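Local coordinates for IPT/TIG domain-containing protein (Bacteroides thetaiotaomicron, PDB 3TC9) that is of unconfirmed function but, as a six-bladed beta-propeller with an immunoglobulin-like IPT/TIG domain, probably serves as an auxiliary nutrient-binding protein, at residues K147-L152 with D407-C412; S143-N148 with I184-E189; G317-V322 with R330-R335. One frame throughout, in Å; residues are numbered along the deposited sequence.

Contact 1: residues K147-L152 with D407-C412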
loop_
_atom_site.group_PDB
_atom_site.type_symbol
_atom_site.label_atom_id
_atom_site.label_comp_id
_atom_site.label_asym_id
_atom_site.label_seq_id
_atom_site.Cartn_x
_atom_site.Cartn_y
_atom_site.Cartn_z
ATOM N N LYS B 147 -11.887 7.230 17.229
ATOM C CA LYS B 147 -12.438 8.519 16.792
ATOM C C LYS B 147 -11.391 9.627 16.786
ATOM O O LYS B 147 -11.682 10.752 16.370
ATOM C CB LYS B 147 -13.623 8.933 17.682
ATOM C CG LYS B 147 -14.797 7.955 17.694
ATOM C CD LYS B 147 -15.621 8.021 16.428
ATOM C CE LYS B 147 -16.889 7.231 16.538
ATOM N NZ LYS B 147 -17.460 7.030 15.198
ATOM N N ASN B 148 -10.181 9.328 17.264
ATOM C CA ASN B 148 -9.107 10.319 17.279
ATOM C C ASN B 148 -7.761 9.621 17.179
ATOM O O ASN B 148 -7.230 9.138 18.177
ATOM C CB ASN B 148 -9.175 11.215 18.518
ATOM C CG ASN B 148 -8.305 12.439 18.425
ATOM O OD1 ASN B 148 -7.435 12.573 17.553
ATOM N ND2 ASN B 148 -8.538 13.377 19.316
ATOM N N HIS B 149 -7.201 9.610 15.963
ATOM C CA HIS B 149 -5.928 8.985 15.671
ATOM C C HIS B 149 -4.734 9.777 16.264
ATOM O O HIS B 149 -3.577 9.324 16.165
ATOM C CB HIS B 149 -5.759 8.763 14.158
ATOM C CG HIS B 149 -4.793 7.661 13.855
ATOM N ND1 HIS B 149 -5.015 6.360 14.291
ATOM C CD2 HIS B 149 -3.595 7.716 13.240
ATOM C CE1 HIS B 149 -3.952 5.673 13.908
ATOM N NE2 HIS B 149 -3.071 6.448 13.275
ATOM N N ASN B 150 -5.000 10.917 16.927
ATOM C CA ASN B 150 -3.923 11.643 17.599
ATOM C C ASN B 150 -3.796 11.194 19.033
ATOM O O ASN B 150 -2.849 11.599 19.708
ATOM C CB ASN B 150 -4.117 13.166 17.541
ATOM C CG ASN B 150 -3.918 13.736 16.160
ATOM O OD1 ASN B 150 -3.085 13.265 15.369
ATOM N ND2 ASN B 150 -4.710 14.739 15.835
ATOM N N HIS B 151 -4.747 10.374 19.506
ATOM C CA HIS B 151 -4.783 9.903 20.884
ATOM C C HIS B 151 -4.461 8.417 20.958
ATOM O O HIS B 151 -5.222 7.573 20.485
ATOM C CB HIS B 151 -6.151 10.219 21.524
ATOM C CG HIS B 151 -6.371 11.687 21.748
ATOM N ND1 HIS B 151 -7.565 12.172 22.262
ATOM C CD2 HIS B 151 -5.538 12.733 21.530
ATOM C CE1 HIS B 151 -7.405 13.477 22.361
ATOM N NE2 HIS B 151 -6.213 13.862 21.907
ATOM N N LEU B 152 -3.298 8.108 21.532
ATOM C CA LEU B 152 -2.825 6.744 21.722
ATOM C C LEU B 152 -2.872 6.420 23.219
ATOM O O LEU B 152 -2.154 7.030 24.011
ATOM C CB LEU B 152 -1.403 6.574 21.136
ATOM C CG LEU B 152 -0.701 5.206 21.368
ATOM C CD1 LEU B 152 -1.515 4.049 20.772
ATOM C CD2 LEU B 152 0.698 5.241 20.818
ATOM N N ASP B 407 0.778 1.895 13.413
ATOM C CA ASP B 407 0.129 3.150 13.058
ATOM C C ASP B 407 0.142 3.270 11.532
ATOM O O ASP B 407 1.184 3.545 10.949
ATOM C CB ASP B 407 0.842 4.333 13.733
ATOM C CG ASP B 407 0.125 5.661 13.610
ATOM O OD1 ASP B 407 -0.618 5.858 12.618
ATOM O OD2 ASP B 407 0.315 6.508 14.484
ATOM N N GLU B 408 -1.008 3.040 10.888
ATOM C CA GLU B 408 -1.156 3.084 9.426
ATOM C C GLU B 408 -0.919 4.485 8.846
ATOM O O GLU B 408 -0.338 4.596 7.780
ATOM C CB GLU B 408 -2.538 2.568 8.997
ATOM C CG GLU B 408 -2.694 1.073 9.215
ATOM C CD GLU B 408 -3.971 0.436 8.700
ATOM O OE1 GLU B 408 -4.056 0.152 7.481
ATOM O OE2 GLU B 408 -4.850 0.133 9.538
ATOM N N GLU B 409 -1.329 5.536 9.562
ATOM C CA GLU B 409 -1.183 6.928 9.134
ATOM C C GLU B 409 0.283 7.411 9.281
ATOM O O GLU B 409 0.809 8.074 8.384
ATOM C CB GLU B 409 -2.150 7.812 9.943
ATOM C CG GLU B 409 -2.274 9.266 9.481
ATOM C CD GLU B 409 -2.072 10.319 10.560
ATOM O OE1 GLU B 409 -2.923 10.411 11.476
ATOM O OE2 GLU B 409 -1.069 11.069 10.477
ATOM N N ARG B 410 0.949 7.059 10.391
ATOM C CA ARG B 410 2.334 7.456 10.642
ATOM C C ARG B 410 3.323 6.418 10.086
ATOM O O ARG B 410 4.520 6.672 10.102
ATOM C CB ARG B 410 2.568 7.736 12.142
ATOM C CG ARG B 410 1.846 9.013 12.581
ATOM C CD ARG B 410 1.823 9.293 14.072
ATOM N NE ARG B 410 0.857 10.353 14.370
ATOM C CZ ARG B 410 -0.389 10.160 14.802
ATOM N NH1 ARG B 410 -0.841 8.935 15.028
ATOM N NH2 ARG B 410 -1.186 11.196 15.027
ATOM N N GLU B 411 2.821 5.293 9.535
ATOM C CA GLU B 411 3.568 4.178 8.900
ATOM C C GLU B 411 4.702 3.639 9.797
ATOM O O GLU B 411 5.836 3.456 9.354
ATOM C CB GLU B 411 4.100 4.585 7.519
ATOM C CG GLU B 411 2.996 4.900 6.520
ATOM C CD GLU B 411 3.458 5.678 5.307
ATOM O OE1 GLU B 411 3.718 6.897 5.440
ATOM O OE2 GLU B 411 3.559 5.067 4.219
ATOM N N CYS B 412 4.375 3.364 11.057
ATOM C CA CYS B 412 5.363 2.864 12.006
ATOM C C CYS B 412 4.697 2.031 13.086
ATOM O O CYS B 412 3.486 2.067 13.240
ATOM C CB CYS B 412 6.130 4.037 12.623
ATOM S SG CYS B 412 5.108 5.137 13.644
HETATM O O HOH W 1 -4.103 12.224 13.193
#

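Contact 2: residues S143-N148 with I184-E189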
loop_
_atom_site.group_PDB
_atom_site.type_symbol
_atom_site.label_atom_id
_atom_site.label_comp_id
_atom_site.label_asym_id
_atom_site.label_seq_id
_atom_site.Cartn_x
_atom_site.Cartn_y
_atom_site.Cartn_z
ATOM N N SER B 143 -3.401 1.145 22.371
ATOM C CA SER B 143 -4.643 1.246 21.597
ATOM C C SER B 143 -4.972 2.687 21.243
ATOM O O SER B 143 -5.086 3.547 22.130
ATOM C CB SER B 143 -5.801 0.630 22.376
ATOM O OG SER B 143 -7.035 0.796 21.705
ATOM N N PHE B 144 -5.134 2.942 19.938
ATOM C CA PHE B 144 -5.541 4.249 19.441
ATOM C C PHE B 144 -7.014 4.473 19.723
ATOM O O PHE B 144 -7.795 3.524 19.746
ATOM C CB PHE B 144 -5.285 4.357 17.919
ATOM C CG PHE B 144 -3.890 4.785 17.572
ATOM C CD1 PHE B 144 -3.468 6.097 17.801
ATOM C CD2 PHE B 144 -2.973 3.873 17.046
ATOM C CE1 PHE B 144 -2.160 6.485 17.520
ATOM C CE2 PHE B 144 -1.660 4.264 16.756
ATOM C CZ PHE B 144 -1.265 5.565 16.998
ATOM N N ASP B 145 -7.406 5.726 19.900
ATOM C CA ASP B 145 -8.812 6.072 20.007
ATOM C C ASP B 145 -9.383 5.944 18.580
ATOM O O ASP B 145 -8.832 6.575 17.669
ATOM C CB ASP B 145 -8.968 7.495 20.577
ATOM C CG ASP B 145 -10.387 8.028 20.706
ATOM O OD1 ASP B 145 -11.318 7.421 20.115
ATOM O OD2 ASP B 145 -10.564 9.077 21.360
ATOM N N PRO B 146 -10.417 5.089 18.336
ATOM C CA PRO B 146 -10.939 4.950 16.963
ATOM C C PRO B 146 -11.481 6.260 16.374
ATOM O O PRO B 146 -11.502 6.391 15.149
ATOM C CB PRO B 146 -12.064 3.912 17.121
ATOM C CG PRO B 146 -11.737 3.173 18.382
ATOM C CD PRO B 146 -11.169 4.226 19.273
ATOM N N LYS B 147 -11.887 7.230 17.229
ATOM C CA LYS B 147 -12.438 8.519 16.792
ATOM C C LYS B 147 -11.391 9.627 16.786
ATOM O O LYS B 147 -11.682 10.752 16.370
ATOM C CB LYS B 147 -13.623 8.933 17.682
ATOM C CG LYS B 147 -14.797 7.955 17.694
ATOM C CD LYS B 147 -15.621 8.021 16.428
ATOM C CE LYS B 147 -16.889 7.231 16.538
ATOM N NZ LYS B 147 -17.460 7.030 15.198
ATOM N N ASN B 148 -10.181 9.328 17.264
ATOM C CA ASN B 148 -9.107 10.319 17.279
ATOM C C ASN B 148 -7.761 9.621 17.179
ATOM O O ASN B 148 -7.230 9.138 18.177
ATOM C CB ASN B 148 -9.175 11.215 18.518
ATOM C CG ASN B 148 -8.305 12.439 18.425
ATOM O OD1 ASN B 148 -7.435 12.573 17.553
ATOM N ND2 ASN B 148 -8.538 13.377 19.316
ATOM N N ILE B 184 -7.114 -2.980 26.747
ATOM C CA ILE B 184 -7.963 -1.880 26.306
ATOM C C ILE B 184 -8.694 -2.319 25.077
ATOM O O ILE B 184 -8.067 -2.787 24.111
ATOM C CB ILE B 184 -7.206 -0.550 25.968
ATOM C CG1 ILE B 184 -6.107 -0.189 26.936
ATOM C CG2 ILE B 184 -8.170 0.633 25.668
ATOM C CD1 ILE B 184 -4.890 0.350 26.230
ATOM N N CYS B 185 -10.000 -2.105 25.069
ATOM C CA CYS B 185 -10.799 -2.265 23.870
ATOM C C CYS B 185 -11.935 -1.231 23.903
ATOM O O CYS B 185 -12.044 -0.453 24.861
ATOM C CB CYS B 185 -11.285 -3.693 23.629
ATOM S SG CYS B 185 -12.346 -4.374 24.928
ATOM N N TRP B 186 -12.656 -1.111 22.797
ATOM C CA TRP B 186 -13.643 -0.062 22.623
ATOM C C TRP B 186 -14.976 -0.623 22.228
ATOM O O TRP B 186 -15.040 -1.646 21.538
ATOM C CB TRP B 186 -13.160 0.909 21.530
ATOM C CG TRP B 186 -11.809 1.513 21.813
ATOM C CD1 TRP B 186 -10.584 0.967 21.544
ATOM C CD2 TRP B 186 -11.557 2.774 22.441
ATOM N NE1 TRP B 186 -9.584 1.814 21.964
ATOM C CE2 TRP B 186 -10.152 2.930 22.523
ATOM C CE3 TRP B 186 -12.383 3.788 22.948
ATOM C CZ2 TRP B 186 -9.560 4.061 23.091
ATOM C CZ3 TRP B 186 -11.790 4.908 23.502
ATOM C CH2 TRP B 186 -10.396 5.043 23.555
ATOM N N THR B 187 -16.049 0.081 22.620
ATOM C CA THR B 187 -17.410 -0.249 22.213
ATOM C C THR B 187 -17.494 0.121 20.737
ATOM O O THR B 187 -16.710 0.965 20.267
ATOM C CB THR B 187 -18.430 0.479 23.084
ATOM O OG1 THR B 187 -18.153 1.877 23.022
ATOM C CG2 THR B 187 -18.419 0.006 24.526
ATOM N N HIS B 188 -18.395 -0.531 19.991
ATOM C CA HIS B 188 -18.522 -0.298 18.556
ATOM C C HIS B 188 -18.640 1.184 18.191
ATOM O O HIS B 188 -18.036 1.601 17.200
ATOM C CB HIS B 188 -19.684 -1.089 17.944
ATOM C CG HIS B 188 -19.646 -1.080 16.440
ATOM N ND1 HIS B 188 -20.668 -0.513 15.700
ATOM C CD2 HIS B 188 -18.664 -1.476 15.586
ATOM C CE1 HIS B 188 -20.294 -0.603 14.431
ATOM N NE2 HIS B 188 -19.084 -1.147 14.312
ATOM N N GLU B 189 -19.376 1.975 18.993
ATOM C CA GLU B 189 -19.566 3.404 18.733
ATOM C C GLU B 189 -18.387 4.262 19.289
ATOM O O GLU B 189 -18.270 5.439 18.939
ATOM C CB GLU B 189 -20.928 3.896 19.251
ATOM C CG GLU B 189 -21.080 3.923 20.767
ATOM C CD GLU B 189 -21.220 2.621 21.537
ATOM O OE1 GLU B 189 -21.503 1.563 20.923
ATOM O OE2 GLU B 189 -21.055 2.676 22.777
#

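Contact 3: residues G317-V322 with R330-R335. With EDO (1,2-ethanediol), chain V; EDO (1,2-ethanediol), chain R; EDO (1,2-ethanediol), chain U.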
loop_
_atom_site.group_PDB
_atom_site.type_symbol
_atom_site.label_atom_id
_atom_site.label_comp_id
_atom_site.label_asym_id
_atom_site.label_seq_id
_atom_site.Cartn_x
_atom_site.Cartn_y
_atom_site.Cartn_z
ATOM N N GLY B 317 3.328 -25.283 26.126
ATOM C CA GLY B 317 4.329 -25.380 27.183
ATOM C C GLY B 317 5.785 -25.436 26.764
ATOM O O GLY B 317 6.652 -25.578 27.637
ATOM N N ALA B 318 6.083 -25.341 25.446
ATOM C CA ALA B 318 7.464 -25.429 24.960
ATOM C C ALA B 318 8.043 -24.038 24.628
ATOM O O ALA B 318 7.855 -23.517 23.526
ATOM C CB ALA B 318 7.552 -26.357 23.761
ATOM N N LYS B 319 8.742 -23.453 25.615
ATOM C CA LYS B 319 9.402 -22.141 25.575
ATOM C C LYS B 319 10.664 -22.198 24.727
ATOM O O LYS B 319 11.587 -22.943 25.064
ATOM C CB LYS B 319 9.837 -21.694 26.996
ATOM C CG LYS B 319 8.837 -21.770 28.121
ATOM C CD LYS B 319 9.590 -22.115 29.396
ATOM C CE LYS B 319 8.833 -21.767 30.640
ATOM N NZ LYS B 319 9.764 -21.577 31.780
ATOM N N ASP B 320 10.754 -21.389 23.688
ATOM C CA ASP B 320 11.975 -21.341 22.887
ATOM C C ASP B 320 11.899 -20.202 21.894
ATOM O O ASP B 320 10.887 -19.534 21.829
ATOM C CB ASP B 320 12.187 -22.685 22.152
ATOM C CG ASP B 320 13.624 -23.050 21.862
ATOM O OD1 ASP B 320 14.501 -22.143 21.923
ATOM O OD2 ASP B 320 13.869 -24.212 21.505
ATOM N N TRP B 321 12.958 -19.985 21.117
ATOM C CA TRP B 321 12.991 -19.010 20.040
ATOM C C TRP B 321 13.323 -19.765 18.779
ATOM O O TRP B 321 14.461 -20.193 18.602
ATOM C CB TRP B 321 13.981 -17.866 20.315
ATOM C CG TRP B 321 13.991 -16.865 19.200
ATOM C CD1 TRP B 321 12.975 -16.026 18.839
ATOM C CD2 TRP B 321 14.999 -16.731 18.194
ATOM N NE1 TRP B 321 13.315 -15.336 17.702
ATOM C CE2 TRP B 321 14.571 -15.719 17.307
ATOM C CE3 TRP B 321 16.272 -17.309 18.005
ATOM C CZ2 TRP B 321 15.361 -15.282 16.240
ATOM C CZ3 TRP B 321 17.059 -16.867 16.952
ATOM C CH2 TRP B 321 16.611 -15.856 16.096
ATOM N N VAL B 322 12.291 -20.052 17.967
ATOM C CA VAL B 322 12.370 -20.870 16.752
ATOM C C VAL B 322 11.411 -20.326 15.710
ATOM O O VAL B 322 10.191 -20.353 15.895
ATOM C CB VAL B 322 12.095 -22.406 16.976
ATOM C CG1 VAL B 322 12.244 -23.195 15.667
ATOM C CG2 VAL B 322 12.991 -23.021 18.050
ATOM N N ARG B 330 8.362 -21.655 17.703
ATOM C CA ARG B 330 8.386 -21.579 19.163
ATOM C C ARG B 330 8.471 -20.165 19.618
ATOM O O ARG B 330 9.149 -19.347 19.006
ATOM C CB ARG B 330 9.557 -22.369 19.788
ATOM C CG ARG B 330 9.607 -23.849 19.436
ATOM C CD ARG B 330 8.525 -24.648 20.097
ATOM N NE ARG B 330 7.953 -25.667 19.209
ATOM C CZ ARG B 330 8.478 -26.871 19.031
ATOM N NH1 ARG B 330 9.645 -27.176 19.571
ATOM N NH2 ARG B 330 7.856 -27.772 18.271
HETATM N N MSE B 331 7.823 -19.891 20.741
HETATM C CA MSE B 331 7.845 -18.572 21.340
HETATM C C MSE B 331 7.976 -18.700 22.858
HETATM O O MSE B 331 7.982 -19.800 23.405
HETATM C CB MSE B 331 6.608 -17.762 20.919
HETATM C CG MSE B 331 5.305 -18.287 21.469
HETATM SE SE MSE B 331 3.900 -17.901 20.214
HETATM C CE MSE B 331 4.604 -18.933 18.557
ATOM N N HIS B 332 8.151 -17.581 23.515
ATOM C CA HIS B 332 8.317 -17.538 24.941
ATOM C C HIS B 332 7.661 -16.279 25.477
ATOM O O HIS B 332 8.226 -15.181 25.400
ATOM C CB HIS B 332 9.808 -17.618 25.302
ATOM C CG HIS B 332 10.072 -17.850 26.758
ATOM N ND1 HIS B 332 11.360 -18.002 27.237
ATOM C CD2 HIS B 332 9.209 -17.908 27.802
ATOM C CE1 HIS B 332 11.242 -18.136 28.548
ATOM N NE2 HIS B 332 9.970 -18.074 28.934
ATOM N N ALA B 333 6.447 -16.468 26.030
ATOM C CA ALA B 333 5.549 -15.468 26.624
ATOM C C ALA B 333 5.061 -14.458 25.561
ATOM O O ALA B 333 5.425 -13.283 25.636
ATOM C CB ALA B 333 6.223 -14.743 27.805
ATOM N N PRO B 334 4.253 -14.863 24.556
ATOM C CA PRO B 334 3.777 -13.865 23.585
ATOM C C PRO B 334 2.806 -12.898 24.264
ATOM O O PRO B 334 2.051 -13.299 25.160
ATOM C CB PRO B 334 3.089 -14.708 22.520
ATOM C CG PRO B 334 2.637 -15.958 23.243
ATOM C CD PRO B 334 3.703 -16.212 24.270
ATOM N N ARG B 335 2.881 -11.612 23.905
ATOM C CA ARG B 335 2.036 -10.602 24.533
ATOM C C ARG B 335 1.114 -9.981 23.482
ATOM O O ARG B 335 0.501 -10.739 22.735
ATOM C CB ARG B 335 2.912 -9.562 25.262
ATOM C CG ARG B 335 3.578 -10.092 26.552
ATOM C CD ARG B 335 2.528 -10.572 27.547
ATOM N NE ARG B 335 3.045 -10.679 28.903
ATOM C CZ ARG B 335 2.972 -9.720 29.818
ATOM N NH1 ARG B 335 2.398 -8.559 29.529
ATOM N NH2 ARG B 335 3.479 -9.910 31.026
HETATM C C1 EDO V . 14.165 -18.892 25.692
HETATM O O1 EDO V . 12.913 -18.682 25.023
HETATM C C2 EDO V . 15.120 -19.664 24.784
HETATM O O2 EDO V . 14.857 -21.068 24.884
HETATM C C1 EDO R . 7.696 -17.239 31.870
HETATM O O1 EDO R . 7.104 -17.653 30.642
HETATM C C2 EDO R . 8.486 -18.418 32.420
HETATM O O2 EDO R . 9.608 -18.667 31.568
HETATM C C1 EDO U . -0.743 -8.041 28.787
HETATM O O1 EDO U . -2.096 -7.624 28.661
HETATM C C2 EDO U . -0.220 -8.237 27.373
HETATM O O2 EDO U . 0.873 -7.350 27.124
HETATM O O HOH W 2 6.281 -22.522 21.560
HETATM O O HOH W 3 12.000 -26.036 20.702
#

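Contact 1: residues K147-L152 with D407-C412
Asp407 takes up the imidazole of His149 through a short bond, His149 NE2 to Asp407 OD1 at 2.6 Å, nearly straight at 166°. The acceptor lies in the histidine ring plane, yet the donor comes to it from above the carboxylate plane, and ring and carboxylate stand 88° apart. From the opposite face of that plane the backbone N of Arg410 also donates to Asp407 OD1, at 3.0 Å, closing an Asx motif. The other oxygen, OD2, offers its syn lone pair to Arg410 NH1 in a salt bridge of 2.7 Å, so both carboxylate oxygens are engaged. Asp407 to Cys412 is the tight connection, with a G1 beta bulge, between neighbouring strands 401-407 and 412-417 of one propeller blade; His149 and Asn150 form the corner of a type I turn leading into strand 151-156 of the next sheet. Arg410, extended from CG to NE, presents its guanidinium end-on to the His149 carbonyl: NH1 at 3.0 Å and NH2 at 3.2 Å both donate to O, from the same face of the carbonyl plane. A leucine in place of Arg410 would probably leave the His149 carbonyl without these donors and Asp407 OD2 without its salt-bridge mate. A water donates to both Asn150 OD1 and Glu409 OE1, linking the two segments, while Asn148 OD1 accepts from Asn150 N in an Asx turn.

Contact 2: residues S143-N148 with I184-E189
The hydroxyl oxygen of Ser143 receives the indole N-H of Trp186, NE1 to OG at 2.8 Å and 161°, with OG lying almost in the ring plane. Ser143 has OG anti to its own nitrogen (chi1 176°), a setting that brings the hydroxyl to the indole edge while CB rests against Ile184, 4.0 Å from its CD1. Over one face of the indole comes Pro146: its CD sits 3.6 Å from the centroid of the five-membered ring, close to the ring normal, a well-centred CH-pi contact. CG of the proline ring follows alongside, nearest CG of Trp186. Further out on the same face, towards the rim of the six-membered ring, the CA of Asp145 packs 3.8 Å from CZ2 of Trp186. Phe216 also meets the indole, its ring plane at about a right angle. Strands 141-145 and 181-186 are edge strands of two successive sheets of the beta-propeller, and their short segments 143-145 and 184-186 run roughly parallel, 34° apart with axes 7.9 Å from each other at closest. At that separation side chains, chiefly the large indole, bridge the two blades. The chain then makes a type I turn from Asp145 to Asn148, and Asp145 OD1 accepts from the backbone N of Lys147 at 2.9 Å, an Asx turn. The same carboxylate oxygen forms a salt bridge with Arg212, giving it a second, charged partner. Lys147, bent at chi2, lays its CE 3.3 Å from the carbonyl O of Glu189.

Contact 3: residues G317-V322 with R330-R335
Backbone bonds tie Val322 to Arg330 as an antiparallel hydrogen-bonded pair: Arg330 N donates to Val322 O at 2.9 Å, while the return bond from Val322 N is weak. Asp320 N adds a bond of 3.2 Å to the carbonyl O of Met331 (a selenomethionine). Apolar contact runs alongside, with Val322 CG2 3.7 Å from Arg330 CG and the two side chains pointing the same way. Lys319 CB stands over the centre of the His332 ring, 3.8 Å from its centroid, in a CH-pi contact; His332 CG lies opposite its backbone N (chi1 -169°), which sets the ring against that methylene. Among the solvent-mediated links, one water joins Ala318 O to Met331 N and another joins Asp320 OD2 to Arg330 NH1, whose neighbour NH2 donates to the Lys327 carbonyl. Two ethanediols, probably from the crystallisation liquor, flank the imidazole. O1 of one accepts from His332 ND1 at 2.8 Å; O2 of the other is hydrogen-bonded to His332 NE2 and accepts from Lys319 NZ. The loop 317-322, which follows strand 305-312, lies across the entry to strand 334-341, with Met331 packed on Phe356 of strand 352-358 and Trp321 on Arg365 of strand 363-367.

Contacts 1 and 2 form one continuous patch, their centres about 12 Å apart, and they share Lys147 and Asn148. Strands 141-145 and 151-156 are neighbours in a single sheet, and this sheet faces strand 401-407 of one neighbouring blade and strand 181-186 of the other. Phe144 joins the two contacts: its ring stacks with His149, and its CZ comes 3.1 Å from Asp407 OD2. Contact 3 is remote, its centre about 30 Å from each of the others and on the opposite side of the chain's centre from contact 1; its nearest atoms are about 15 Å from contact 1 and about 11 Å from contact 2. The ethanediols beside 317-322 and 330-335 mark no established site.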